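Local coordinates for possible transcriptional regulator, ArsR family protein (Rhodococcus sp. RHA1, PDB 3F6V) that probably binds DNA through a helix-turn-helix domain and regulates transcription as a dimeric member of the ArsR family, at residues F129-D132 with E133-R136; F81-R85 with S86-Q90. All coordinates share one frame; numbering follows the deposited sequence. Where two conformers were deposited one is given.

Contact 1: residues F129-D132 with E133-R136; sequences FWID and ELDR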
ATOM      1  N   PHE A 129       3.893  -4.957  -8.602  1.00 12.09           N
ATOM      2  CA  PHE A 129       2.899  -3.934  -8.918  1.00 10.90           C
ATOM      3  C   PHE A 129       3.497  -2.844  -9.797  1.00 11.36           C
ATOM      4  O   PHE A 129       2.883  -2.415 -10.827  1.00 11.88           O
ATOM      5  CB  PHE A 129       2.435  -3.314  -7.565  1.00 11.56           C
ATOM      6  CG  PHE A 129       1.666  -2.033  -7.697  1.00 10.29           C
ATOM      7  CD1 PHE A 129       0.626  -1.881  -8.630  1.00 12.98           C
ATOM      8  CD2 PHE A 129       1.958  -0.955  -6.863  1.00 11.69           C
ATOM      9  CE1 PHE A 129      -0.057  -0.707  -8.707  1.00 13.31           C
ATOM     10  CE2 PHE A 129       1.296   0.244  -6.962  1.00 14.18           C
ATOM     11  CZ  PHE A 129       0.257   0.378  -7.873  1.00 13.68           C
ATOM     12  N   TRP A 130       4.658  -2.324  -9.375  1.00 11.88           N
ATOM     13  CA  TRP A 130       5.186  -1.087  -9.949  1.00 11.86           C
ATOM     14  C   TRP A 130       5.962  -1.350 -11.240  1.00 12.41           C
ATOM     15  O   TRP A 130       7.192  -1.344 -11.323  1.00 14.35           O
ATOM     16  CB  TRP A 130       6.044  -0.346  -8.893  1.00 12.89           C
ATOM     17  CG  TRP A 130       6.239   1.087  -9.268  1.00 12.95           C
ATOM     18  CD1 TRP A 130       7.307   1.614  -9.916  1.00 16.50           C
ATOM     19  CD2 TRP A 130       5.296   2.133  -9.123  1.00 13.76           C
ATOM     20  NE1 TRP A 130       7.122   2.949 -10.113  1.00 18.30           N
ATOM     21  CE2 TRP A 130       5.882   3.299  -9.658  1.00 14.85           C
ATOM     22  CE3 TRP A 130       4.027   2.219  -8.543  1.00 16.54           C
ATOM     23  CZ2 TRP A 130       5.224   4.552  -9.637  1.00 18.11           C
ATOM     24  CZ3 TRP A 130       3.360   3.468  -8.560  1.00 19.92           C
ATOM     25  CH2 TRP A 130       3.990   4.605  -9.079  1.00 18.19           C
ATOM     26  N   ILE A 131       5.177  -1.573 -12.284  1.00 11.78           N
ATOM     27  CA  ILE A 131       5.727  -1.847 -13.598  1.00 12.09           C
ATOM     28  C   ILE A 131       6.335  -0.630 -14.276  1.00 11.71           C
ATOM     29  O   ILE A 131       6.094   0.528 -13.875  1.00 11.94           O
ATOM     30  CB  ILE A 131       4.663  -2.534 -14.481  1.00 12.71           C
ATOM     31  CG1 ILE A 131       3.438  -1.627 -14.682  1.00 13.50           C
ATOM     32  CG2 ILE A 131       4.334  -3.943 -13.915  1.00 14.56           C
ATOM     33  CD1 ILE A 131       2.349  -2.269 -15.586  1.00 17.21           C
ATOM     34  N   ASP A 132       7.144  -0.862 -15.313  1.00 11.97           N
ATOM     35  CA  ASP A 132       7.934   0.222 -15.907  1.00 10.68           C
ATOM     36  C   ASP A 132       7.134   1.426 -16.350  1.00 11.44           C
ATOM     37  O   ASP A 132       7.595   2.568 -16.192  1.00 12.30           O
ATOM     38  CB  ASP A 132       8.803  -0.280 -17.059  1.00 11.78           C
ATOM     39  CG  ASP A 132      10.030  -1.055 -16.555  1.00 14.39           C
ATOM     40  OD1 ASP A 132       9.956  -1.735 -15.499  1.00 16.61           O
ATOM     41  OD2 ASP A 132      11.063  -1.012 -17.240  1.00 16.57           O
ATOM     42  N   GLU A 133       5.956   1.192 -16.934  1.00 11.78           N
ATOM     43  CA  GLU A 133       5.219   2.328 -17.457  1.00 12.32           C
ATOM     44  C   GLU A 133       4.837   3.279 -16.321  1.00 12.18           C
ATOM     45  O   GLU A 133       4.664   4.468 -16.567  1.00 12.26           O
ATOM     46  CB  GLU A 133       3.981   1.865 -18.222  1.00 13.18           C
ATOM     47  CG  GLU A 133       3.097   2.975 -18.752  1.00 13.76           C
ATOM     48  CD  GLU A 133       3.736   3.906 -19.786  1.00 16.80           C
ATOM     49  OE1 GLU A 133       4.789   3.574 -20.377  1.00 19.28           O
ATOM     50  OE2 GLU A 133       3.103   4.973 -20.033  1.00 20.59           O
ATOM     51  N   LEU A 134       4.678   2.764 -15.084  1.00 11.65           N
ATOM     52  CA  LEU A 134       4.356   3.651 -13.959  1.00 11.31           C
ATOM     53  C   LEU A 134       5.512   4.617 -13.681  1.00 11.98           C
ATOM     54  O   LEU A 134       5.273   5.803 -13.432  1.00 12.22           O
ATOM     55  CB  LEU A 134       3.916   2.861 -12.735  1.00 11.25           C
ATOM     56  CG  LEU A 134       2.608   2.081 -12.953  1.00 10.98           C
ATOM     57  CD1 LEU A 134       2.306   1.118 -11.788  1.00 14.23           C
ATOM     58  CD2 LEU A 134       1.388   2.947 -13.201  1.00 12.48           C
ATOM     59  N   ASP A 135       6.762   4.121 -13.743  1.00 12.28           N
ATOM     60  CA  ASP A 135       7.922   5.015 -13.646  1.00 12.07           C
ATOM     61  C   ASP A 135       7.973   6.044 -14.781  1.00 11.91           C
ATOM     62  O   ASP A 135       8.319   7.214 -14.585  1.00 13.32           O
ATOM     63  CB  ASP A 135       9.238   4.235 -13.627  1.00 12.49           C
ATOM     64  CG  ASP A 135       9.655   3.770 -12.220  1.00 15.04           C
ATOM     65  OD1 ASP A 135       9.212   4.377 -11.217  1.00 18.20           O
ATOM     66  OD2 ASP A 135      10.450   2.797 -12.194  1.00 18.93           O
ATOM     67  N   ARG A 136       7.629   5.589 -15.998  1.00 12.81           N
ATOM     68  CA  ARG A 136       7.608   6.482 -17.134  1.00 12.98           C
ATOM     69  C   ARG A 136       6.568   7.603 -16.913  1.00 13.99           C
ATOM     70  O   ARG A 136       6.865   8.765 -17.135  1.00 15.35           O
ATOM     71  CB  ARG A 136       7.363   5.645 -18.398  1.00 14.84           C
ATOM     72  CG  ARG A 136       7.411   6.405 -19.692  1.00 16.17           C
ATOM     73  CD  ARG A 136       7.420   5.414 -20.910  1.00 15.09           C
ATOM     74  NE  ARG A 136       8.567   4.498 -20.927  1.00 14.93           N
ATOM     75  CZ  ARG A 136       8.533   3.163 -20.719  1.00 14.62           C
ATOM     76  NH1 ARG A 136       7.424   2.526 -20.407  1.00 15.66           N
ATOM     77  NH2 ARG A 136       9.650   2.449 -20.816  1.00 15.44           N
TER
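The indole N-H of W130 reaches forward over the first turn of the following helix and is taken up by the carboxylate of D135, five residues on. The bond is nearly straight, NE1 of W130 to OD1 of D135 measuring 2.8 Å with an N-H...O angle of 167°. Its two ends differ in geometry: OD1 lies practically in the indole plane, while the indole nitrogen stands well above the plane of the carboxylate, the two flat groups being turned 65° apart. With CG anti to the backbone N (chi1 -162°), the indole lies across the start of the helix, and L134 slides under one of its faces. CB of L134 sits 3.7 Å from the centroid of the six-membered ring, almost on the ring normal, a CH-pi contact, while CD1 of L134 continues toward CE3 of W130 and passes CG1 of I131 at 4.1 Å. Held at its edge and along one face, the indole has little freedom to turn. The backbone at W130 makes an inverse gamma turn, closed by N of I131 to O of F129 at 2.8 Å. I131 occupies the N-cap position; its carbonyl oxygen accepts from N of L134 at 2.9 Å, a bent three-residue bond, and the first regular four-residue bond is R136 N to D132 O. Further along the helix, NH1 of R136 meets OE1 of E133 at 2.8 Å, a salt bridge with OE1 close to the guanidinium plane. The second subunit packs here too: its R123 makes a cation-pi contact with W130, and its Q65 donates to O of F129. The whole is a tight connection between helices 116-129 and 132-140, an inverse gamma turn followed by an N-cap, at the dimer interface of an ArsR-family protein.

Contact 2: residues F81-R85 with S86-Q90; sequences FPASR and SAISQ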
ATOM      1  N   PHE A  81       2.452   8.242  18.681  1.00 25.63           N
ATOM      2  CA  PHE A  81       1.207   8.590  17.999  1.00 26.17           C
ATOM      3  C   PHE A  81       0.182   9.186  18.964  1.00 27.17           C
ATOM      4  O   PHE A  81       0.166   8.804  20.145  1.00 28.19           O
ATOM      5  CB  PHE A  81       0.555   7.349  17.395  1.00 25.32           C
ATOM      6  CG  PHE A  81       1.440   6.576  16.482  1.00 23.42           C
ATOM      7  CD1 PHE A  81       2.270   5.587  17.001  1.00 24.21           C
ATOM      8  CD2 PHE A  81       1.389   6.773  15.095  1.00 21.48           C
ATOM      9  CE1 PHE A  81       3.090   4.835  16.168  1.00 23.26           C
ATOM     10  CE2 PHE A  81       2.210   6.024  14.254  1.00 22.14           C
ATOM     11  CZ  PHE A  81       3.046   5.061  14.788  1.00 20.63           C
ATOM     12  N   PRO A  82      -0.704  10.068  18.456  1.00 28.06           N
ATOM     13  CA  PRO A  82      -1.874  10.474  19.250  1.00 28.42           C
ATOM     14  C   PRO A  82      -2.844   9.323  19.611  1.00 28.02           C
ATOM     15  O   PRO A  82      -3.579   9.426  20.599  1.00 28.26           O
ATOM     16  CB  PRO A  82      -2.566  11.540  18.373  1.00 28.58           C
ATOM     17  CG  PRO A  82      -1.991  11.418  17.010  1.00 29.27           C
ATOM     18  CD  PRO A  82      -0.611  10.812  17.183  1.00 27.79           C
ATOM     19  N   ALA A  83      -2.850   8.242  18.830  1.00 27.29           N
ATOM     20  CA  ALA A  83      -3.747   7.115  19.077  1.00 26.37           C
ATOM     21  C   ALA A  83      -3.399   6.362  20.366  1.00 25.94           C
ATOM     22  O   ALA A  83      -2.254   6.363  20.802  1.00 26.09           O
ATOM     23  CB  ALA A  83      -3.736   6.162  17.893  1.00 26.84           C
ATOM     24  N   SER A  84      -4.397   5.707  20.944  1.00 24.94           N
ATOM     25  CA  SER A  84      -4.233   4.957  22.194  1.00 24.32           C
ATOM     26  C   SER A  84      -3.353   3.729  22.055  1.00 23.23           C
ATOM     27  O   SER A  84      -3.125   3.234  20.937  1.00 21.59           O
ATOM     28  CB  SER A  84      -5.603   4.522  22.708  1.00 25.21           C
ATOM     29  OG  SER A  84      -6.074   3.427  21.955  1.00 24.27           O
ATOM     30  N   ARG A  85      -2.875   3.220  23.185  1.00 22.45           N
ATOM     31  CA  ARG A  85      -2.259   1.885  23.243  1.00 21.83           C
ATOM     32  C   ARG A  85      -3.126   0.815  22.593  1.00 21.50           C
ATOM     33  O   ARG A  85      -2.614  -0.044  21.860  1.00 20.99           O
ATOM     34  CB  ARG A  85      -1.977   1.488  24.692  1.00 22.28           C
ATOM     35  CG  ARG A  85      -0.794   2.220  25.219  1.00 23.42           C
ATOM     36  CD  ARG A  85      -0.695   2.108  26.705  1.00 25.96           C
ATOM     37  NE  ARG A  85       0.409   2.956  27.126  1.00 26.99           N
ATOM     38  CZ  ARG A  85       0.895   2.968  28.364  1.00 30.46           C
ATOM     39  NH1 ARG A  85       0.401   2.131  29.278  1.00 30.52           N
ATOM     40  NH2 ARG A  85       1.907   3.772  28.673  1.00 32.86           N
ATOM     41  N   SER A  86      -4.429   0.874  22.824  1.00 20.95           N
ATOM     42  CA  SER A  86      -5.318  -0.146  22.343  1.00 21.19           C
ATOM     43  C   SER A  86      -5.335  -0.102  20.802  1.00 19.37           C
ATOM     44  O   SER A  86      -5.279  -1.152  20.154  1.00 19.46           O
ATOM     45  CB  SER A  86      -6.715   0.083  22.925  1.00 21.49           C
ATOM     46  OG  SER A  86      -7.666  -0.754  22.310  1.00 27.09           O
ATOM     47  N   ALA A  87      -5.409   1.110  20.255  1.00 19.58           N
ATOM     48  CA  ALA A  87      -5.381   1.346  18.802  1.00 18.86           C
ATOM     49  C   ALA A  87      -4.106   0.834  18.157  1.00 17.87           C
ATOM     50  O   ALA A  87      -4.152   0.153  17.103  1.00 17.99           O
ATOM     51  CB  ALA A  87      -5.579   2.840  18.467  1.00 19.57           C
ATOM     52  N   ILE A  88      -2.974   1.145  18.775  1.00 17.18           N
ATOM     53  CA  ILE A  88      -1.692   0.722  18.276  1.00 16.53           C
ATOM     54  C   ILE A  88      -1.533  -0.780  18.414  1.00 16.21           C
ATOM     55  O   ILE A  88      -1.006  -1.450  17.507  1.00 16.39           O
ATOM     56  CB  ILE A  88      -0.578   1.505  18.953  1.00 15.09           C
ATOM     57  CG1 ILE A  88      -0.723   2.992  18.603  1.00 17.30           C
ATOM     58  CG2 ILE A  88       0.804   0.932  18.560  1.00 16.76           C
ATOM     59  CD1 ILE A  88      -0.627   3.313  17.082  1.00 18.83           C
ATOM     60  N   SER A  89      -1.919  -1.324  19.562  1.00 17.38           N
ATOM     61  CA  SER A  89      -1.996  -2.768  19.749  1.00 17.30           C
ATOM     62  C   SER A  89      -2.751  -3.485  18.597  1.00 17.24           C
ATOM     63  O   SER A  89      -2.256  -4.493  18.072  1.00 17.36           O
ATOM     64  CB  SER A  89      -2.648  -3.099  21.118  1.00 19.21           C
ATOM     65  OG  SER A  89      -2.554  -4.481  21.352  1.00 25.34           O
ATOM     66  N   GLN A  90      -3.917  -2.970  18.217  0.50 16.96           N
ATOM     67  CA  GLN A  90      -4.716  -3.588  17.154  0.50 16.53           C
ATOM     68  C   GLN A  90      -4.006  -3.526  15.796  0.50 15.50           C
ATOM     69  O   GLN A  90      -4.052  -4.503  15.041  0.50 15.33           O
ATOM     70  CB  GLN A  90      -6.101  -2.953  17.050  0.50 16.72           C
ATOM     71  CG  GLN A  90      -6.956  -3.545  15.952  0.50 19.43           C
ATOM     72  CD  GLN A  90      -8.365  -2.947  15.923  0.50 25.63           C
ATOM     73  OE1 GLN A  90      -8.541  -1.720  15.877  0.50 27.77           O
ATOM     74  NE2 GLN A  90      -9.378  -3.818  15.935  0.50 27.94           N
TER
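From F81 to S84 the chain is extended apart from P82, and at R85 it turns into helix 85-97, whose first backbone bonds run from N of I88 to O of S84 (3.0 Å) and from N of S89 to O of R85 (2.7 Å). S84 holds the N-cap. Its OG, placed between the backbone N and the carbonyl carbon (chi1 76°), reaches forward to accept from N of A87 at 2.9 Å, and the bond is close to straight at 167°. The side chain thus supplies an acceptor for an N-H of the first turn, the mark of a serine N-cap. The cap opens the second helix of the winged helix-turn-helix, the one that by family analogy probably enters the DNA major groove, and the loop before it is the turn after helix 74-78. Apolar groups tie that loop to the new helix. CD1 of I88 lies over one face of the F81 ring, offset toward its rim, 3.7 Å from CD1 of F81, and the two side chains cross at about a right angle. CB of A83 meets CB of A87 at 3.8 Å. F81 also rests on T59, R62 and L63 of helix 58-66, while I88 reaches both T59 and A78.

In the fold
Contact 2 comes first along the chain and contact 1 near its end, on opposite sides of the chain's centre; their centres are 35 Å apart and their nearest atoms about 22 Å, so they do not touch. Both mark places where a loop gives way to a helix, 85-97 in contact 2 and 132-140 in contact 1, and between these helices run strands 101-106 and 109-114 and helix 116-129. Residues 81-90 pack within their own subunit, against helices 58-66 and 74-78, whereas residues 129-136 meet the second subunit. The probable DNA-reading region and this part of the dimer interface are thus spatially separate in one ArsR-type fold.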